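Local coordinates for glycosyl hydrolases family 31 family protein (Aspergillus niger, PDB 6DRU), which releases alpha-xylose from the non-reducing terminal glucose of xyloglucan oligosaccharides, as an alpha-xylosidase of glycoside hydrolase family 31, at residues Trp484-Ser490 against Val515-Glu521; Glu539-Arg543 against Val654-Val659; Thr154-Ile160 against Ala496-Ser501. All coordinates share one frame; numbering follows the deposited sequence.

Contact 1 of 3, residues Trp484-Ser490 against Val515-Glu521. With XYS (alpha-D-xylopyranose), chain N; BGC (beta-D-glucopyranose), chain F.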
loop_
_atom_site.group_PDB
_atom_site.type_symbol
_atom_site.label_atom_id
_atom_site.label_comp_id
_atom_site.label_asym_id
_atom_site.label_seq_id
_atom_site.Cartn_x
_atom_site.Cartn_y
_atom_site.Cartn_z
ATOM N N TRP A 484 28.483 -9.989 -21.086
ATOM C CA TRP A 484 28.201 -11.013 -22.079
ATOM C C TRP A 484 26.702 -11.280 -22.105
ATOM O O TRP A 484 25.997 -11.060 -21.117
ATOM C CB TRP A 484 29.011 -12.303 -21.826
ATOM C CG TRP A 484 28.309 -13.409 -21.095
ATOM C CD1 TRP A 484 27.659 -14.471 -21.656
ATOM C CD2 TRP A 484 28.235 -13.599 -19.678
ATOM N NE1 TRP A 484 27.162 -15.295 -20.677
ATOM C CE2 TRP A 484 27.502 -14.782 -19.452
ATOM C CE3 TRP A 484 28.704 -12.877 -18.576
ATOM C CZ2 TRP A 484 27.229 -15.261 -18.173
ATOM C CZ3 TRP A 484 28.432 -13.355 -17.306
ATOM C CH2 TRP A 484 27.697 -14.532 -17.115
ATOM N N SER A 485 26.220 -11.747 -23.257
ATOM C CA SER A 485 24.795 -11.748 -23.564
ATOM C C SER A 485 23.994 -12.800 -22.804
ATOM O O SER A 485 22.787 -12.906 -23.043
ATOM C CB SER A 485 24.596 -11.940 -25.067
ATOM O OG SER A 485 25.179 -13.154 -25.506
ATOM N N GLY A 486 24.606 -13.574 -21.916
ATOM C CA GLY A 486 23.843 -14.494 -21.093
ATOM C C GLY A 486 23.540 -15.817 -21.778
ATOM O O GLY A 486 24.162 -16.208 -22.773
ATOM N N ASP A 487 22.547 -16.512 -21.225
ATOM C CA ASP A 487 22.213 -17.866 -21.655
ATOM C C ASP A 487 21.426 -17.832 -22.960
ATOM O O ASP A 487 20.302 -17.321 -23.005
ATOM C CB ASP A 487 21.416 -18.581 -20.569
ATOM C CG ASP A 487 22.240 -18.854 -19.330
ATOM O OD1 ASP A 487 23.460 -18.588 -19.361
ATOM O OD2 ASP A 487 21.669 -19.332 -18.328
ATOM N N THR A 488 22.014 -18.386 -24.017
ATOM C CA THR A 488 21.400 -18.438 -25.332
ATOM C C THR A 488 21.323 -19.884 -25.805
ATOM O O THR A 488 22.077 -20.748 -25.352
ATOM C CB THR A 488 22.189 -17.597 -26.344
ATOM O OG1 THR A 488 23.593 -17.810 -26.160
ATOM C CG2 THR A 488 21.883 -16.122 -26.154
ATOM N N THR A 489 20.398 -20.143 -26.725
ATOM C CA THR A 489 20.252 -21.470 -27.304
ATOM C C THR A 489 21.207 -21.648 -28.479
ATOM O O THR A 489 21.489 -20.706 -29.224
ATOM C CB THR A 489 18.812 -21.715 -27.762
ATOM O OG1 THR A 489 18.331 -20.568 -28.471
ATOM C CG2 THR A 489 17.912 -21.984 -26.566
ATOM N N SER A 490 21.712 -22.871 -28.633
ATOM C CA SER A 490 22.681 -23.184 -29.686
ATOM C C SER A 490 21.943 -23.577 -30.967
ATOM O O SER A 490 21.877 -24.742 -31.364
ATOM C CB SER A 490 23.632 -24.280 -29.223
ATOM O OG SER A 490 24.382 -23.863 -28.095
ATOM N N VAL A 515 29.969 -12.611 -26.336
ATOM C CA VAL A 515 28.954 -13.658 -26.347
ATOM C C VAL A 515 29.600 -14.976 -25.936
ATOM O O VAL A 515 30.808 -15.058 -25.695
ATOM C CB VAL A 515 28.288 -13.819 -27.729
ATOM C CG1 VAL A 515 27.336 -12.684 -28.010
ATOM C CG2 VAL A 515 29.344 -13.932 -28.818
ATOM N N ASP A 516 28.776 -16.022 -25.871
ATOM C CA ASP A 516 29.248 -17.397 -25.751
ATOM C C ASP A 516 29.363 -17.981 -27.155
ATOM O O ASP A 516 28.352 -18.168 -27.840
ATOM C CB ASP A 516 28.299 -18.229 -24.892
ATOM C CG ASP A 516 28.385 -17.880 -23.423
ATOM O OD1 ASP A 516 27.617 -18.468 -22.631
ATOM O OD2 ASP A 516 29.185 -16.988 -23.067
ATOM N N ALA A 517 30.592 -18.266 -27.584
ATOM C CA ALA A 517 30.812 -18.830 -28.909
ATOM C C ALA A 517 30.132 -20.187 -29.035
ATOM O O ALA A 517 30.514 -21.148 -28.361
ATOM C CB ALA A 517 32.308 -18.953 -29.203
ATOM N N GLY A 518 29.118 -20.269 -29.892
ATOM C CA GLY A 518 28.378 -21.493 -30.099
ATOM C C GLY A 518 27.080 -21.596 -29.332
ATOM O O GLY A 518 26.415 -22.634 -29.415
ATOM N N GLY A 519 26.692 -20.554 -28.599
ATOM C CA GLY A 519 25.523 -20.626 -27.747
ATOM C C GLY A 519 25.844 -21.289 -26.420
ATOM O O GLY A 519 26.948 -21.778 -26.176
ATOM N N PHE A 520 24.845 -21.304 -25.538
ATOM C CA PHE A 520 24.998 -21.897 -24.217
ATOM C C PHE A 520 24.112 -23.123 -24.024
ATOM O O PHE A 520 24.619 -24.213 -23.745
ATOM C CB PHE A 520 24.707 -20.857 -23.127
ATOM C CG PHE A 520 24.715 -21.429 -21.740
ATOM C CD1 PHE A 520 25.909 -21.757 -21.119
ATOM C CD2 PHE A 520 23.530 -21.660 -21.064
ATOM C CE1 PHE A 520 25.921 -22.294 -19.848
ATOM C CE2 PHE A 520 23.533 -22.198 -19.793
ATOM C CZ PHE A 520 24.731 -22.515 -19.184
ATOM N N GLU A 521 22.798 -22.974 -24.160
ATOM C CA GLU A 521 21.860 -24.050 -23.876
ATOM C C GLU A 521 21.550 -24.861 -25.126
ATOM O O GLU A 521 21.589 -24.355 -26.250
ATOM C CB GLU A 521 20.553 -23.501 -23.299
ATOM C CG GLU A 521 20.598 -23.166 -21.823
ATOM C CD GLU A 521 19.230 -22.827 -21.267
ATOM O OE1 GLU A 521 18.222 -23.122 -21.944
ATOM O OE2 GLU A 521 19.161 -22.264 -20.156
HETATM C C1 XYS N . 24.682 -19.344 -15.768
HETATM C C2 XYS N . 25.641 -18.636 -16.697
HETATM C C3 XYS N . 26.459 -19.668 -17.440
HETATM C C4 XYS N . 27.109 -20.611 -16.451
HETATM C C5 XYS N . 26.056 -21.158 -15.512
HETATM O O1 XYS N . 23.843 -20.189 -16.519
HETATM O O2 XYS N . 24.920 -17.846 -17.611
HETATM O O3 XYS N . 27.454 -19.026 -18.204
HETATM O O4 XYS N . 27.713 -21.675 -17.148
HETATM O O5 XYS N . 25.416 -20.100 -14.833
HETATM C C2 BGC F . 22.502 -26.108 -18.543
HETATM C C3 BGC F . 21.818 -25.368 -17.447
HETATM C C4 BGC F . 20.383 -25.008 -17.867
HETATM C C5 BGC F . 19.672 -26.233 -18.362
HETATM C C6 BGC F . 18.281 -25.850 -18.850
HETATM C C1 BGC F . 21.645 -27.288 -18.924
HETATM O O2 BGC F . 23.797 -26.569 -18.095
HETATM O O3 BGC F . 22.523 -24.212 -17.169
HETATM O O4 BGC F . 19.676 -24.494 -16.762
HETATM O O5 BGC F . 20.398 -26.806 -19.431
HETATM O O6 BGC F . 17.566 -27.017 -19.185
HETATM O O HOH W 1 25.918 -18.085 -20.420
HETATM O O HOH W 2 26.300 -15.543 -25.187
HETATM O O HOH W 3 19.482 -20.512 -18.452
#
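Val-515 starts the second loop by resting CG1 against Ser-485, 3.3 Å from its OG, a hydroxyl hydrogen-bonded to Gln-498. Next comes Asp-516, its carboxylate plane tilted 16° from the Trp-484 ring and its OD2 within 3.3 Å of CD1; a salt bridge from OD2 to Arg-555 holds it. Its OD1 shares a water with Asp-487 OD1, and the same water accepts from Trp-484 NE1. Asp-516 to Gly-519 make a type II turn, on which Gly-518 O receives the Ser-490 hydroxyl in the carbonyl plane, OG to O 2.7 Å. Phe-520 N and Glu-521 N both donate to Thr-488 O. A chi1 of 174° carries the Phe-520 ring away from its own backbone N, and one face turns to Asp-487, OD1 lying 3.5 Å from CD2. Glu-521 O takes Ser-490 N at 2.8 Å, and with the Glu-521 N bond this makes a single beta bridge between Thr-489 and Glu-521. Glu-521 OE2 shares a water with Asp-487 OD2. Both loops follow adjacent parallel strands, 481-484 and 513-514, at the C-terminal rim where a TIM barrel carries its active site; here the probable proton donor Asp-487 takes a bond from xylose O1 to OD2, 3.0 Å.

Contact 2 of 3, residues Glu539-Arg543 against Val654-Val659; sequences ELYVR and VTLPNV. With NAG (2-acetamido-2-deoxy-beta-D-glucopyranose), chain E.
Arg-543 and Glu-539, one turn apart on helix 535-548 of the TIM barrel, reach across to a loop of the C-terminal domain that runs between strands 649-651 and 661-666. The contact is therefore an interdomain one, made by two long polar side chains against the side chains of Val-654 and Pro-657 and the loop backbone. Arg-543 can be followed outward. Its CB faces the loop, 4.0 Å from Val-654 O. The chain then bends at chi2 (-67°), which lays the remainder over the Val-654 side chain: CD sits 3.9 Å from Val-654 CB. NE donates to a water at 3.0 Å, and that water gives its own protons to Glu-539 OE2 and Leu-656 O, so a single molecule joins both helix side chains to the loop. At CZ the flat guanidinium has Val-654 CG1 over the centre of one face, 3.7 Å above the plane. NH1 rests on the other methyl, CG2 of Val-654. Arg-543 NH2 ends 2.9 Å from Val-659 O, which lies at the guanidinium edge but at a poor angle for a bond. The hydrogen bond of NH2 goes instead to Ala-696 O, another piece of the C-terminal domain. Trp-492, at the start of helix 492-508, packs against Glu-539, Arg-543 and Pro-657 alike. Facing away from the helix, Thr-655 OG1 donates to O7 of a NAG of an attached glycan. Glu-539 extends past CG and crosses the Pro-657 ring at about a right angle, Glu-539 OE1 lying 3.5 Å from Pro-657 CB. Its other oxygen, OE2, takes Asn-658 N on the syn lone pair at 2.5 Å, with an N-H...O angle of 160°.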
loop_
_atom_site.group_PDB
_atom_site.type_symbol
_atom_site.label_atom_id
_atom_site.label_comp_id
_atom_site.label_asym_id
_atom_site.label_seq_id
_atom_site.Cartn_x
_atom_site.Cartn_y
_atom_site.Cartn_z
ATOM N N GLU A 539 29.104 -27.233 -37.899
ATOM C CA GLU A 539 29.007 -26.110 -38.827
ATOM C C GLU A 539 28.626 -24.829 -38.095
ATOM O O GLU A 539 29.246 -23.778 -38.292
ATOM C CB GLU A 539 27.989 -26.425 -39.923
ATOM C CG GLU A 539 27.827 -25.320 -40.955
ATOM C CD GLU A 539 26.607 -25.516 -41.832
ATOM O OE1 GLU A 539 25.779 -26.396 -41.512
ATOM O OE2 GLU A 539 26.474 -24.792 -42.843
ATOM N N LEU A 540 27.607 -24.906 -37.234
ATOM C CA LEU A 540 27.162 -23.731 -36.490
ATOM C C LEU A 540 28.269 -23.179 -35.601
ATOM O O LEU A 540 28.468 -21.960 -35.532
ATOM C CB LEU A 540 25.928 -24.076 -35.656
ATOM C CG LEU A 540 25.409 -22.983 -34.720
ATOM C CD1 LEU A 540 25.120 -21.694 -35.479
ATOM C CD2 LEU A 540 24.171 -23.461 -33.979
ATOM N N TYR A 541 28.998 -24.057 -34.907
ATOM C CA TYR A 541 30.029 -23.587 -33.988
ATOM C C TYR A 541 31.154 -22.873 -34.726
ATOM O O TYR A 541 31.651 -21.841 -34.262
ATOM C CB TYR A 541 30.587 -24.752 -33.171
ATOM C CG TYR A 541 31.663 -24.319 -32.203
ATOM C CD1 TYR A 541 31.334 -23.724 -30.993
ATOM C CD2 TYR A 541 33.009 -24.489 -32.503
ATOM C CE1 TYR A 541 32.312 -23.316 -30.107
ATOM C CE2 TYR A 541 33.994 -24.085 -31.623
ATOM C CZ TYR A 541 33.639 -23.499 -30.426
ATOM O OH TYR A 541 34.613 -23.095 -29.543
ATOM N N VAL A 542 31.574 -23.407 -35.874
ATOM C CA VAL A 542 32.676 -22.794 -36.610
ATOM C C VAL A 542 32.266 -21.429 -37.146
ATOM O O VAL A 542 33.059 -20.480 -37.139
ATOM C CB VAL A 542 33.156 -23.736 -37.729
ATOM C CG1 VAL A 542 34.114 -23.014 -38.661
ATOM C CG2 VAL A 542 33.829 -24.960 -37.127
ATOM N N ARG A 543 31.017 -21.300 -37.602
ATOM C CA ARG A 543 30.503 -19.987 -37.979
ATOM C C ARG A 543 30.485 -19.045 -36.782
ATOM O O ARG A 543 30.861 -17.871 -36.895
ATOM C CB ARG A 543 29.100 -20.120 -38.571
ATOM C CG ARG A 543 29.027 -20.894 -39.876
ATOM C CD ARG A 543 29.732 -20.154 -40.997
ATOM N NE ARG A 543 29.353 -20.675 -42.305
ATOM C CZ ARG A 543 29.830 -20.215 -43.456
ATOM N NH1 ARG A 543 30.708 -19.222 -43.462
ATOM N NH2 ARG A 543 29.428 -20.748 -44.602
ATOM N N VAL A 654 27.728 -15.266 -40.982
ATOM C CA VAL A 654 26.822 -16.159 -41.698
ATOM C C VAL A 654 25.902 -16.822 -40.682
ATOM O O VAL A 654 26.362 -17.543 -39.791
ATOM C CB VAL A 654 27.598 -17.204 -42.513
ATOM C CG1 VAL A 654 26.650 -18.258 -43.061
ATOM C CG2 VAL A 654 28.356 -16.534 -43.646
ATOM N N THR A 655 24.598 -16.578 -40.814
ATOM C CA THR A 655 23.617 -17.032 -39.837
ATOM C C THR A 655 22.709 -18.129 -40.382
ATOM O O THR A 655 21.618 -18.348 -39.846
ATOM C CB THR A 655 22.778 -15.850 -39.354
ATOM O OG1 THR A 655 21.966 -15.370 -40.433
ATOM C CG2 THR A 655 23.682 -14.725 -38.871
ATOM N N LEU A 656 23.135 -18.826 -41.430
ATOM C CA LEU A 656 22.347 -19.901 -42.011
ATOM C C LEU A 656 23.247 -21.084 -42.326
ATOM O O LEU A 656 24.431 -20.904 -42.638
ATOM C CB LEU A 656 21.623 -19.451 -43.290
ATOM C CG LEU A 656 20.469 -18.469 -43.101
ATOM C CD1 LEU A 656 19.889 -18.073 -44.448
ATOM C CD2 LEU A 656 19.395 -19.075 -42.208
ATOM N N PRO A 657 22.716 -22.300 -42.259
ATOM C CA PRO A 657 23.521 -23.481 -42.575
ATOM C C PRO A 657 23.539 -23.763 -44.070
ATOM O O PRO A 657 22.670 -23.326 -44.827
ATOM C CB PRO A 657 22.803 -24.601 -41.816
ATOM C CG PRO A 657 21.371 -24.180 -41.846
ATOM C CD PRO A 657 21.365 -22.664 -41.794
ATOM N N ASN A 658 24.561 -24.514 -44.480
ATOM C CA ASN A 658 24.749 -24.925 -45.870
ATOM C C ASN A 658 24.749 -23.706 -46.799
ATOM O O ASN A 658 23.845 -23.489 -47.606
ATOM C CB ASN A 658 23.672 -25.939 -46.273
ATOM C CG ASN A 658 23.976 -26.628 -47.590
ATOM O OD1 ASN A 658 25.134 -26.890 -47.916
ATOM N ND2 ASN A 658 22.932 -26.928 -48.356
ATOM N N VAL A 659 25.804 -22.908 -46.654
ATOM C CA VAL A 659 25.923 -21.634 -47.354
ATOM C C VAL A 659 27.345 -21.486 -47.874
ATOM O O VAL A 659 28.311 -21.696 -47.132
ATOM C CB VAL A 659 25.552 -20.447 -46.440
ATOM C CG1 VAL A 659 26.229 -19.167 -46.909
ATOM C CG2 VAL A 659 24.045 -20.260 -46.404
HETATM C C1 NAG E . 16.787 -11.600 -40.795
HETATM C C2 NAG E . 17.001 -13.084 -40.570
HETATM C C3 NAG E . 15.738 -13.809 -40.287
HETATM C C4 NAG E . 14.956 -13.106 -39.202
HETATM C C5 NAG E . 14.743 -11.664 -39.601
HETATM C C6 NAG E . 13.947 -10.948 -38.529
HETATM C C7 NAG E . 18.938 -14.174 -41.628
HETATM C C8 NAG E . 19.601 -14.772 -42.848
HETATM N N2 NAG E . 17.623 -13.647 -41.717
HETATM O O3 NAG E . 16.040 -15.135 -39.918
HETATM O O4 NAG E . 13.710 -13.738 -39.022
HETATM O O5 NAG E . 16.002 -11.057 -39.761
HETATM O O6 NAG E . 14.659 -9.820 -38.074
HETATM O O7 NAG E . 19.534 -14.142 -40.570
HETATM O O HOH W 4 26.851 -22.027 -43.314
#

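Contact 3 of 3, residues Thr154-Ile160 against Ala496-Ser501. With NAG (2-acetamido-2-deoxy-beta-D-glucopyranose), chain E.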
loop_
_atom_site.group_PDB
_atom_site.type_symbol
_atom_site.label_atom_id
_atom_site.label_comp_id
_atom_site.label_asym_id
_atom_site.label_seq_id
_atom_site.Cartn_x
_atom_site.Cartn_y
_atom_site.Cartn_z
ATOM N N THR A 154 20.605 -4.072 -23.327
ATOM C CA THR A 154 20.667 -5.300 -24.104
ATOM C C THR A 154 19.364 -6.080 -23.993
ATOM O O THR A 154 18.669 -6.029 -22.973
ATOM C CB THR A 154 21.831 -6.183 -23.646
ATOM O OG1 THR A 154 21.635 -6.566 -22.278
ATOM C CG2 THR A 154 23.144 -5.431 -23.774
ATOM N N GLN A 155 19.056 -6.825 -25.052
ATOM C CA GLN A 155 17.817 -7.578 -25.178
ATOM C C GLN A 155 17.896 -8.406 -26.453
ATOM O O GLN A 155 18.514 -7.985 -27.435
ATOM C CB GLN A 155 16.600 -6.642 -25.213
ATOM C CG GLN A 155 15.266 -7.330 -25.438
ATOM C CD GLN A 155 14.112 -6.350 -25.488
ATOM O OE1 GLN A 155 14.316 -5.136 -25.489
ATOM N NE2 GLN A 155 12.892 -6.872 -25.526
ATOM N N GLN A 156 17.277 -9.588 -26.429
ATOM C CA GLN A 156 17.246 -10.459 -27.606
ATOM C C GLN A 156 15.961 -10.188 -28.383
ATOM O O GLN A 156 14.998 -10.958 -28.353
ATOM C CB GLN A 156 17.366 -11.922 -27.200
ATOM C CG GLN A 156 18.616 -12.230 -26.402
ATOM C CD GLN A 156 18.803 -13.713 -26.150
ATOM O OE1 GLN A 156 18.824 -14.161 -25.004
ATOM N NE2 GLN A 156 18.946 -14.482 -27.224
ATOM N N ASP A 157 15.957 -9.062 -29.099
ATOM C CA ASP A 157 14.815 -8.663 -29.907
ATOM C C ASP A 157 15.113 -8.581 -31.396
ATOM O O ASP A 157 14.177 -8.383 -32.179
ATOM C CB ASP A 157 14.263 -7.306 -29.437
ATOM C CG ASP A 157 15.311 -6.206 -29.456
ATOM O OD1 ASP A 157 16.488 -6.497 -29.761
ATOM O OD2 ASP A 157 14.955 -5.043 -29.169
ATOM N N HIS A 158 16.378 -8.719 -31.808
ATOM C CA HIS A 158 16.771 -8.676 -33.218
ATOM C C HIS A 158 16.487 -7.310 -33.840
ATOM O O HIS A 158 16.183 -7.210 -35.032
ATOM C CB HIS A 158 16.084 -9.789 -34.017
ATOM C CG HIS A 158 16.877 -10.274 -35.190
ATOM N ND1 HIS A 158 16.698 -11.526 -35.740
ATOM C CD2 HIS A 158 17.851 -9.681 -35.917
ATOM C CE1 HIS A 158 17.528 -11.681 -36.755
ATOM N NE2 HIS A 158 18.239 -10.575 -36.885
ATOM N N MET A 159 16.581 -6.249 -33.035
ATOM C CA MET A 159 16.309 -4.893 -33.490
ATOM C C MET A 159 17.367 -3.941 -32.953
ATOM O O MET A 159 17.836 -4.095 -31.823
ATOM C CB MET A 159 14.930 -4.409 -33.022
ATOM C CG MET A 159 13.790 -5.378 -33.278
ATOM S SD MET A 159 12.259 -4.860 -32.476
ATOM C CE MET A 159 11.837 -3.444 -33.481
ATOM N N ILE A 160 17.746 -2.962 -33.772
ATOM C CA ILE A 160 18.535 -1.832 -33.302
ATOM C C ILE A 160 17.712 -0.555 -33.206
ATOM O O ILE A 160 18.135 0.381 -32.509
ATOM C CB ILE A 160 19.784 -1.599 -34.177
ATOM C CG1 ILE A 160 19.393 -1.435 -35.646
ATOM C CG2 ILE A 160 20.794 -2.722 -33.988
ATOM C CD1 ILE A 160 20.543 -1.015 -36.527
ATOM N N ALA A 496 22.051 -14.945 -35.139
ATOM C CA ALA A 496 21.670 -13.723 -35.836
ATOM C C ALA A 496 21.186 -12.640 -34.878
ATOM O O ALA A 496 21.409 -11.449 -35.129
ATOM C CB ALA A 496 20.591 -14.027 -36.876
ATOM N N VAL A 497 20.524 -13.022 -33.784
ATOM C CA VAL A 497 19.972 -12.018 -32.879
ATOM C C VAL A 497 21.030 -11.437 -31.947
ATOM O O VAL A 497 20.853 -10.320 -31.447
ATOM C CB VAL A 497 18.788 -12.581 -32.073
ATOM C CG1 VAL A 497 17.799 -13.274 -33.001
ATOM C CG2 VAL A 497 19.262 -13.523 -30.988
ATOM N N GLN A 498 22.122 -12.165 -31.690
ATOM C CA GLN A 498 23.137 -11.670 -30.764
ATOM C C GLN A 498 23.794 -10.396 -31.276
ATOM O O GLN A 498 24.236 -9.565 -30.474
ATOM C CB GLN A 498 24.206 -12.737 -30.520
ATOM C CG GLN A 498 23.691 -14.002 -29.869
ATOM C CD GLN A 498 22.795 -13.717 -28.683
ATOM O OE1 GLN A 498 23.232 -13.145 -27.686
ATOM N NE2 GLN A 498 21.534 -14.116 -28.784
ATOM N N VAL A 499 23.874 -10.228 -32.597
ATOM C CA VAL A 499 24.554 -9.066 -33.165
ATOM C C VAL A 499 23.833 -7.783 -32.770
ATOM O O VAL A 499 24.454 -6.817 -32.311
ATOM C CB VAL A 499 24.666 -9.200 -34.694
ATOM C CG1 VAL A 499 25.477 -8.048 -35.267
ATOM C CG2 VAL A 499 25.285 -10.536 -35.062
ATOM N N ALA A 500 22.508 -7.757 -32.942
ATOM C CA ALA A 500 21.743 -6.553 -32.632
ATOM C C ALA A 500 21.804 -6.209 -31.148
ATOM O O ALA A 500 21.730 -5.030 -30.785
ATOM C CB ALA A 500 20.292 -6.725 -33.079
ATOM N N SER A 501 21.938 -7.217 -30.282
ATOM C CA SER A 501 22.067 -6.953 -28.852
ATOM C C SER A 501 23.368 -6.221 -28.540
ATOM O O SER A 501 23.380 -5.275 -27.742
ATOM C CB SER A 501 21.982 -8.261 -28.064
ATOM O OG SER A 501 21.891 -8.018 -26.671
HETATM C C1 NAG E . 16.787 -11.600 -40.795
HETATM C C2 NAG E . 17.001 -13.084 -40.570
HETATM C C3 NAG E . 15.738 -13.809 -40.287
HETATM C C4 NAG E . 14.956 -13.106 -39.202
HETATM C C5 NAG E . 14.743 -11.664 -39.601
HETATM C C6 NAG E . 13.947 -10.948 -38.529
HETATM C C7 NAG E . 18.938 -14.174 -41.628
HETATM C C8 NAG E . 19.601 -14.772 -42.848
HETATM N N2 NAG E . 17.623 -13.647 -41.717
HETATM O O3 NAG E . 16.040 -15.135 -39.918
HETATM O O4 NAG E . 13.710 -13.738 -39.022
HETATM O O5 NAG E . 16.002 -11.057 -39.761
HETATM O O6 NAG E . 14.659 -9.820 -38.074
HETATM O O7 NAG E . 19.534 -14.142 -40.570
HETATM O O HOH W 5 18.861 -8.424 -30.500
#
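His-158 lays its imidazole flat over the backbone of helix 492-508. Val-497 CA sits beneath the centre of one face in a CH-pi contact, 4.3 Å from the ring centroid and 10° off the normal, with Ala-496 C on the same face toward the rim. Over the centre of the opposite face stands O6 of an N-acetylglucosamine of an attached glycan, so the imidazole is sandwiched between helix and sugar. The ring crosses the Val-497 side chain at about a right angle, put there by a chi1 of -150°, and CG1 of Val-497 touches His-158 ND1 at 3.4 Å. A hydrogen bond from NE2 to Gln-641 fixes the rotation of the ring within the sandwich.

On the backbone side, His-158 N donates to a water at 2.8 Å that lies close to both Val-497 O and Gln-155 O, filling in between loop and helix. Ala-500 aims its CB at the loop, 3.7 Å from Met-159 N and 4.1 Å from Ile-160 CG2. Nearer the start of the loop, Thr-154 CB meets Ser-501 OG at 3.5 Å, and the Gln-156 side chain reaches toward Val-497 and Gln-498.

The loop, between strands 149-151 and 166-168 of the beta-rich N-terminal region, thus lies along a helix of the TIM barrel. Leu-204 of the second subunit packs on Asp-157, and Thr-203 of the same subunit on Met-159. Helix 637-640 closes over His-158 and Ile-160 through Thr-640, and helix 535-548 covers Gln-498 with Trp-544 and Trp-547.

Overall arrangement
Contacts 1 and 3 have centres about 13 Å apart, and their segments alternate along the chain; contact 2 opens after both have closed, its centre about 15 Å from contact 1 and 18 Å from contact 3. Helix 492-508 follows the first loop of contact 1 and carries the second segment of contact 3, and Gln-498 on it reaches back to contact 1. The second loop of contact 1 leads into helix 535-548, whose Tyr-541 packs on Ala-517 and Gly-518. Contacts 2 and 3 both meet the same NAG. The loops at the xylose site are thus connected through two barrel helices to the N-terminal and C-terminal regions, with the second subunit touching contacts 1 and 3.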